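Mannan endo-1,4-beta-mannosidase (PDB 4OOU) hydrolyses beta-1,4-linked mannan backbones at internal linkages, releasing mostly short manno-oligosaccharides, as a secreted glycoside hydrolase of family 5. Local coordinates at residues A[133-138]-A[206-211]; A[185-190]-A[212-217]. All coordinates share one frame; numbering follows the deposited sequence.

In the fold
Followed from the N terminus, the chain has already laid down earlier barrel strands when strand 126-133 of the TIM barrel leads into the loop that holds 133-138. After strand 179-180 it starts a long excursion that holds both 185-190 and 206-211 and ends at 212-217, where helix 215-232 begins. Interaction 2 closes this excursion at its base, while interaction 1 reaches back to the loop after strand 126-133. Their segments alternate along the chain, so the two closures cross. They also meet in space, where Thr-185 OG1 hydrogen-bonds to Gly-134 O. Together they tie two neighbouring loops to the start of helix 215-232, beside the substrate cleft.

Interaction 1. Residues A[133-138]-A[206-211]; sequences NGALQN and AGWGGK
Ala-135 and Gly-209 make the tight part of this contact, backbone against backbone. The carbonyl O of Ala-135 points at Gly-209 CA, 3.6 Å away, in a CA-H...O contact with an angle of 148° at the hydrogen. Gly-209 has no CB, and this lets the backbone come so close to that oxygen. The same O sits 3.7 Å above the plane of the Trp-208 indole, offset toward its rim, and Ala-135 CB approaches the ring obliquely, 3.8 Å from Trp-208 CZ2. A type I turn from Gly-207 to Gly-210, closed by Gly-210 N to Gly-207 O at 2.8 Å, presents the indole. Within the turn, chi1 of 75° sets Trp-208 CG between the backbone N and the carbonyl carbon, which brings the ring up against Ala-135. On the solvent side the fit is slacker: the exposed Leu-136 crosses the indole at about a right angle, and its CD1 comes no nearer than 4.2 Å to Trp-208 NE1. No hydrogen bond spans the two segments. Backbone hydrogen bonds between Gly-207 and Glu-183 and between Gly-209 and Gly-184 anchor the turn, and Trp-208 also touches Glu-181 and the ring of Trp-243. Loops at the C-terminal ends of barrel strands form the substrate cleft of a family 5 TIM-barrel hydrolase; here they place substrate-binding Trp-208 beside Glu-181, the probable proton donor/acceptor.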
ATOM      1  N   ASN A 133       2.932  -8.828  -3.948  1.00 33.34           N
ATOM      2  CA  ASN A 133       1.504  -9.107  -4.107  1.00 31.31           C
ATOM      3  C   ASN A 133       1.100 -10.260  -3.205  1.00 29.19           C
ATOM      4  O   ASN A 133       1.847 -11.205  -3.118  1.00 26.65           O
ATOM      5  CB  ASN A 133       1.235  -9.480  -5.544  1.00 28.47           C
ATOM      6  CG  ASN A 133      -0.210  -9.307  -5.950  1.00 31.61           C
ATOM      7  OD1 ASN A 133      -0.597  -9.775  -7.034  1.00 34.85           O
ATOM      8  ND2 ASN A 133      -1.025  -8.622  -5.131  1.00 30.77           N
ATOM      9  N   GLY A 134      -0.052 -10.164  -2.530  1.00 29.31           N
ATOM     10  CA  GLY A 134      -0.683 -11.302  -1.856  1.00 30.12           C
ATOM     11  C   GLY A 134      -2.005 -11.706  -2.516  1.00 32.23           C
ATOM     12  O   GLY A 134      -2.529 -12.807  -2.283  1.00 30.58           O
ATOM     13  N   ALA A 135      -2.563 -10.831  -3.336  1.00 33.85           N
ATOM     14  CA  ALA A 135      -3.787 -11.171  -4.098  1.00 39.18           C
ATOM     15  C   ALA A 135      -3.545 -12.439  -4.922  1.00 39.77           C
ATOM     16  O   ALA A 135      -4.257 -13.420  -4.814  1.00 36.87           O
ATOM     17  CB  ALA A 135      -4.210 -10.007  -5.011  1.00 39.69           C
ATOM     18  N   LEU A 136      -2.493 -12.370  -5.733  1.00 45.56           N
ATOM     19  CA  LEU A 136      -1.943 -13.478  -6.483  1.00 41.05           C
ATOM     20  C   LEU A 136      -0.478 -13.546  -6.036  1.00 43.51           C
ATOM     21  O   LEU A 136       0.151 -12.519  -5.753  1.00 37.08           O
ATOM     22  CB  LEU A 136      -2.060 -13.190  -7.976  1.00 41.45           C
ATOM     23  CG  LEU A 136      -3.284 -13.663  -8.810  1.00 46.88           C
ATOM     24  CD1 LEU A 136      -4.629 -13.786  -8.064  1.00 46.32           C
ATOM     25  CD2 LEU A 136      -3.425 -12.804 -10.079  1.00 44.96           C
ATOM     26  N   GLN A 137       0.056 -14.756  -5.908  1.00 46.18           N
ATOM     27  CA  GLN A 137       1.493 -14.926  -5.618  1.00 44.67           C
ATOM     28  C   GLN A 137       1.943 -16.298  -6.108  1.00 43.19           C
ATOM     29  O   GLN A 137       2.113 -17.241  -5.332  1.00 37.82           O
ATOM     30  CB  GLN A 137       1.773 -14.759  -4.128  1.00 44.81           C
ATOM     31  CG  GLN A 137       3.250 -14.759  -3.760  1.00 42.55           C
ATOM     32  CD  GLN A 137       4.046 -13.749  -4.557  1.00 44.45           C
ATOM     33  OE1 GLN A 137       3.864 -12.528  -4.400  1.00 42.68           O
ATOM     34  NE2 GLN A 137       4.952 -14.247  -5.414  1.00 42.88           N
ATOM     35  N   ASN A 138       2.134 -16.373  -7.422  1.00 43.51           N
ATOM     36  CA  ASN A 138       2.319 -17.632  -8.139  1.00 39.52           C
ATOM     37  C   ASN A 138       3.778 -18.035  -8.245  1.00 38.44           C
ATOM     38  O   ASN A 138       4.132 -18.842  -9.100  1.00 37.75           O
ATOM     39  CB  ASN A 138       1.713 -17.496  -9.536  1.00 41.74           C
ATOM     40  CG  ASN A 138       0.198 -17.353  -9.507  1.00 40.37           C
ATOM     41  OD1 ASN A 138      -0.372 -16.361  -9.985  1.00 39.86           O
ATOM     42  ND2 ASN A 138      -0.459 -18.358  -8.966  1.00 38.54           N
ATOM     43  N   ALA A 206     -12.309 -14.885   0.475  1.00 41.80           N
ATOM     44  CA  ALA A 206     -10.858 -14.911   0.595  1.00 41.28           C
ATOM     45  C   ALA A 206     -10.363 -16.238   0.058  1.00 40.94           C
ATOM     46  O   ALA A 206     -11.149 -17.190  -0.074  1.00 40.84           O
ATOM     47  CB  ALA A 206     -10.415 -14.734   2.040  1.00 40.47           C
ATOM     48  N   GLY A 207      -9.065 -16.299  -0.242  1.00 41.83           N
ATOM     49  CA  GLY A 207      -8.432 -17.511  -0.764  1.00 38.89           C
ATOM     50  C   GLY A 207      -8.497 -17.595  -2.268  1.00 40.45           C
ATOM     51  O   GLY A 207      -8.127 -18.604  -2.842  1.00 47.60           O
ATOM     52  N   TRP A 208      -8.952 -16.535  -2.925  1.00 41.94           N
ATOM     53  CA  TRP A 208      -9.244 -16.599  -4.366  1.00 42.93           C
ATOM     54  C   TRP A 208      -7.967 -16.849  -5.211  1.00 43.52           C
ATOM     55  O   TRP A 208      -8.034 -17.377  -6.351  1.00 36.69           O
ATOM     56  CB  TRP A 208     -10.008 -15.329  -4.830  1.00 42.25           C
ATOM     57  CG  TRP A 208      -9.192 -14.070  -4.970  1.00 46.04           C
ATOM     58  CD1 TRP A 208      -8.522 -13.641  -6.086  1.00 46.18           C
ATOM     59  CD2 TRP A 208      -8.970 -13.071  -3.973  1.00 44.52           C
ATOM     60  NE1 TRP A 208      -7.888 -12.452  -5.830  1.00 41.64           N
ATOM     61  CE2 TRP A 208      -8.148 -12.083  -4.545  1.00 42.59           C
ATOM     62  CE3 TRP A 208      -9.373 -12.924  -2.654  1.00 46.70           C
ATOM     63  CZ2 TRP A 208      -7.725 -10.964  -3.842  1.00 47.04           C
ATOM     64  CZ3 TRP A 208      -8.951 -11.795  -1.950  1.00 46.46           C
ATOM     65  CH2 TRP A 208      -8.141 -10.834  -2.550  1.00 45.24           C
ATOM     66  N   GLY A 209      -6.818 -16.466  -4.644  1.00 35.94           N
ATOM     67  CA  GLY A 209      -5.539 -16.725  -5.278  1.00 37.21           C
ATOM     68  C   GLY A 209      -4.983 -18.093  -4.946  1.00 35.60           C
ATOM     69  O   GLY A 209      -3.869 -18.421  -5.302  1.00 37.52           O
ATOM     70  N   GLY A 210      -5.784 -18.920  -4.313  1.00 36.82           N
ATOM     71  CA  GLY A 210      -5.312 -20.188  -3.821  1.00 38.23           C
ATOM     72  C   GLY A 210      -4.986 -20.038  -2.337  1.00 42.30           C
ATOM     73  O   GLY A 210      -4.461 -19.005  -1.901  1.00 43.40           O
ATOM     74  N   LYS A 211      -5.277 -21.085  -1.571  1.00 42.53           N
ATOM     75  CA  LYS A 211      -5.219 -21.011  -0.133  1.00 46.45           C
ATOM     76  C   LYS A 211      -3.869 -21.487   0.357  1.00 49.96           C
ATOM     77  O   LYS A 211      -3.733 -22.631   0.756  1.00 51.82           O
ATOM     78  CB  LYS A 211      -6.380 -21.814   0.477  1.00 47.46           C
ATOM     79  CG  LYS A 211      -7.721 -21.068   0.396  1.00 46.06           C
ATOM     80  CD  LYS A 211      -8.938 -21.974   0.164  1.00 46.60           C
ATOM     81  CE  LYS A 211     -10.209 -21.358   0.745  1.00 46.66           C
ATOM     82  NZ  LYS A 211     -11.380 -22.266   0.836  1.00 45.03           N
TER

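Interaction 2. Residues A[185-190]-A[212-217]; sequences TLQPGS and KFPMKQ
Thr-185 and Phe-213 lie side by side and point the same way. With chi1 at 44°, Thr-185 OG1 falls in the plane of the phenyl ring at its edge, 3.3 Å from Phe-213 CE2, while its polar partner is Gly-134 O. The methyl of Thr-185 turns instead to the aliphatic chain of Lys-212, CG2 to CE 4.0 Å, and Lys-212 CB lies over the ring centre. Two donors grip the carbonyl O of Thr-185: Phe-213 N at 2.9 Å, nearly in line with the C=O, and Lys-212 N at 3.0 Å, well above the carbonyl plane. Phe-213 O receives Gln-187 N, modelled so short that its exact length is doubtful. This single beta bridge between Leu-186 and Phe-213 closes the long loop of the TIM barrel just before helix 215-232, whose N-cap is Pro-214. An alanine in place of Phe-213 would probably leave Phe-146 without its stacking partner and open a gap beside Thr-185 and Lys-212. Substrate-binding Gln-187 is fully extended to CD (chi1 and chi2 both -179°) and runs alongside Pro-214, its OE1 3.3 Å from Pro-214 CG; on the proline also rests Trp-147, another substrate-binding residue.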
ATOM      1  N   THR A 185      -4.251 -14.986  -0.850  1.00 39.13           N
ATOM      2  CA  THR A 185      -3.516 -16.234  -0.775  1.00 37.79           C
ATOM      3  C   THR A 185      -3.578 -16.756   0.651  1.00 40.43           C
ATOM      4  O   THR A 185      -2.807 -17.619   1.060  1.00 44.22           O
ATOM      5  CB  THR A 185      -2.068 -16.042  -1.287  1.00 36.30           C
ATOM      6  OG1 THR A 185      -1.501 -14.833  -0.750  1.00 35.14           O
ATOM      7  CG2 THR A 185      -2.094 -15.962  -2.786  1.00 35.80           C
ATOM      8  N   LEU A 186      -4.536 -16.228   1.400  1.00 41.90           N
ATOM      9  CA  LEU A 186      -4.791 -16.628   2.779  1.00 41.74           C
ATOM     10  C   LEU A 186      -5.371 -18.031   2.776  1.00 40.00           C
ATOM     11  O   LEU A 186      -6.093 -18.358   1.866  1.00 36.93           O
ATOM     12  CB  LEU A 186      -5.799 -15.654   3.393  1.00 42.09           C
ATOM     13  CG  LEU A 186      -6.235 -15.622   4.862  1.00 43.24           C
ATOM     14  CD1 LEU A 186      -7.746 -15.428   4.964  1.00 39.14           C
ATOM     15  CD2 LEU A 186      -5.800 -16.832   5.670  1.00 42.25           C
ATOM     16  N   GLN A 187      -5.027 -18.838   3.785  1.00 42.97           N
ATOM     17  CA  GLN A 187      -5.627 -20.169   4.037  1.00 47.59           C
ATOM     18  C   GLN A 187      -6.536 -20.078   5.265  1.00 45.62           C
ATOM     19  O   GLN A 187      -6.060 -20.118   6.405  1.00 42.27           O
ATOM     20  CB  GLN A 187      -4.521 -21.212   4.289  1.00 49.94           C
ATOM     21  CG  GLN A 187      -4.984 -22.642   4.542  1.00 48.80           C
ATOM     22  CD  GLN A 187      -3.811 -23.560   4.805  1.00 47.91           C
ATOM     23  OE1 GLN A 187      -3.172 -23.477   5.835  1.00 50.61           O
ATOM     24  NE2 GLN A 187      -3.520 -24.430   3.871  1.00 50.48           N
ATOM     25  N   PRO A 188      -7.846 -19.918   5.047  1.00 45.73           N
ATOM     26  CA  PRO A 188      -8.693 -19.681   6.214  1.00 48.13           C
ATOM     27  C   PRO A 188      -8.888 -20.932   7.086  1.00 48.49           C
ATOM     28  O   PRO A 188      -8.770 -22.049   6.587  1.00 49.44           O
ATOM     29  CB  PRO A 188     -10.033 -19.199   5.598  1.00 50.86           C
ATOM     30  CG  PRO A 188      -9.755 -18.913   4.159  1.00 47.51           C
ATOM     31  CD  PRO A 188      -8.592 -19.786   3.787  1.00 47.88           C
ATOM     32  N   GLY A 189      -9.201 -20.715   8.362  1.00 48.32           N
ATOM     33  CA  GLY A 189      -9.320 -21.774   9.347  1.00 50.36           C
ATOM     34  C   GLY A 189      -9.396 -21.227  10.767  1.00 51.84           C
ATOM     35  O   GLY A 189      -9.084 -20.067  11.014  1.00 47.90           O
ATOM     36  N   SER A 190      -9.797 -22.081  11.709  1.00 52.93           N
ATOM     37  CA  SER A 190      -9.948 -21.687  13.114  1.00 52.89           C
ATOM     38  C   SER A 190      -8.619 -21.636  13.891  1.00 50.51           C
ATOM     39  O   SER A 190      -7.610 -22.145  13.411  1.00 46.46           O
ATOM     40  CB  SER A 190     -10.887 -22.680  13.768  1.00 54.87           C
ATOM     41  OG  SER A 190     -11.595 -23.342  12.743  1.00 50.90           O
ATOM     42  N   LYS A 212      -2.888 -20.581   0.358  1.00 49.38           N
ATOM     43  CA  LYS A 212      -1.473 -20.928   0.617  1.00 49.77           C
ATOM     44  C   LYS A 212      -0.978 -20.722   2.045  1.00 48.17           C
ATOM     45  O   LYS A 212      -0.243 -21.544   2.569  1.00 49.92           O
ATOM     46  CB  LYS A 212      -0.551 -20.124  -0.327  1.00 47.77           C
ATOM     47  CG  LYS A 212      -0.999 -20.170  -1.783  1.00 47.00           C
ATOM     48  CD  LYS A 212      -0.019 -19.472  -2.707  1.00 45.57           C
ATOM     49  CE  LYS A 212      -0.577 -19.379  -4.130  1.00 47.04           C
ATOM     50  NZ  LYS A 212      -0.620 -20.696  -4.830  1.00 46.85           N
ATOM     51  N   PHE A 213      -1.349 -19.605   2.654  1.00 49.89           N
ATOM     52  CA  PHE A 213      -0.765 -19.185   3.917  1.00 51.49           C
ATOM     53  C   PHE A 213      -1.808 -19.046   5.038  1.00 54.84           C
ATOM     54  O   PHE A 213      -2.848 -18.411   4.856  1.00 51.32           O
ATOM     55  CB  PHE A 213      -0.095 -17.824   3.761  1.00 52.56           C
ATOM     56  CG  PHE A 213       0.706 -17.663   2.496  1.00 53.24           C
ATOM     57  CD1 PHE A 213       1.872 -18.381   2.304  1.00 49.62           C
ATOM     58  CD2 PHE A 213       0.313 -16.754   1.520  1.00 51.33           C
ATOM     59  CE1 PHE A 213       2.607 -18.223   1.157  1.00 48.54           C
ATOM     60  CE2 PHE A 213       1.060 -16.597   0.368  1.00 52.44           C
ATOM     61  CZ  PHE A 213       2.204 -17.335   0.184  1.00 46.11           C
ATOM     62  N   PRO A 214      -1.522 -19.608   6.219  1.00 52.32           N
ATOM     63  CA  PRO A 214      -2.347 -19.279   7.356  1.00 51.93           C
ATOM     64  C   PRO A 214      -2.028 -17.877   7.903  1.00 54.78           C
ATOM     65  O   PRO A 214      -0.866 -17.399   7.844  1.00 50.64           O
ATOM     66  CB  PRO A 214      -1.976 -20.356   8.377  1.00 54.51           C
ATOM     67  CG  PRO A 214      -1.299 -21.427   7.596  1.00 53.61           C
ATOM     68  CD  PRO A 214      -0.578 -20.688   6.529  1.00 54.47           C
ATOM     69  N   MET A 215      -3.058 -17.224   8.438  1.00 50.08           N
ATOM     70  CA  MET A 215      -2.885 -15.889   8.967  1.00 46.16           C
ATOM     71  C   MET A 215      -1.622 -15.798   9.784  1.00 47.22           C
ATOM     72  O   MET A 215      -0.919 -14.790   9.719  1.00 47.33           O
ATOM     73  CB  MET A 215      -4.057 -15.492   9.833  1.00 45.54           C
ATOM     74  CG  MET A 215      -4.125 -14.004  10.086  1.00 43.99           C
ATOM     75  SD  MET A 215      -4.762 -13.159   8.648  1.00 45.52           S
ATOM     76  CE  MET A 215      -3.487 -11.920   8.539  1.00 47.16           C
ATOM     77  N   LYS A 216      -1.321 -16.839  10.554  1.00 50.14           N
ATOM     78  CA  LYS A 216      -0.134 -16.784  11.385  1.00 54.99           C
ATOM     79  C   LYS A 216       1.120 -16.510  10.551  1.00 49.45           C
ATOM     80  O   LYS A 216       1.928 -15.665  10.921  1.00 50.83           O
ATOM     81  CB  LYS A 216       0.064 -18.051  12.230  1.00 62.45           C
ATOM     82  CG  LYS A 216       1.353 -17.956  13.060  1.00 70.08           C
ATOM     83  CD  LYS A 216       1.486 -18.971  14.184  1.00 72.43           C
ATOM     84  CE  LYS A 216       2.618 -18.522  15.093  1.00 75.73           C
ATOM     85  NZ  LYS A 216       2.934 -19.537  16.121  1.00 79.34           N
ATOM     86  N   GLN A 217       1.298 -17.228   9.448  1.00 45.13           N
ATOM     87  CA  GLN A 217       2.491 -17.015   8.623  1.00 45.99           C
ATOM     88  C   GLN A 217       2.432 -15.668   7.945  1.00 45.33           C
ATOM     89  O   GLN A 217       3.426 -14.921   7.962  1.00 48.47           O
ATOM     90  CB  GLN A 217       2.693 -18.118   7.600  1.00 45.70           C
ATOM     91  CG  GLN A 217       2.871 -19.492   8.228  1.00 46.57           C
ATOM     92  CD  GLN A 217       3.979 -19.510   9.251  1.00 48.41           C
ATOM     93  OE1 GLN A 217       5.141 -19.225   8.940  1.00 45.96           O
ATOM     94  NE2 GLN A 217       3.624 -19.829  10.498  1.00 53.47           N
TER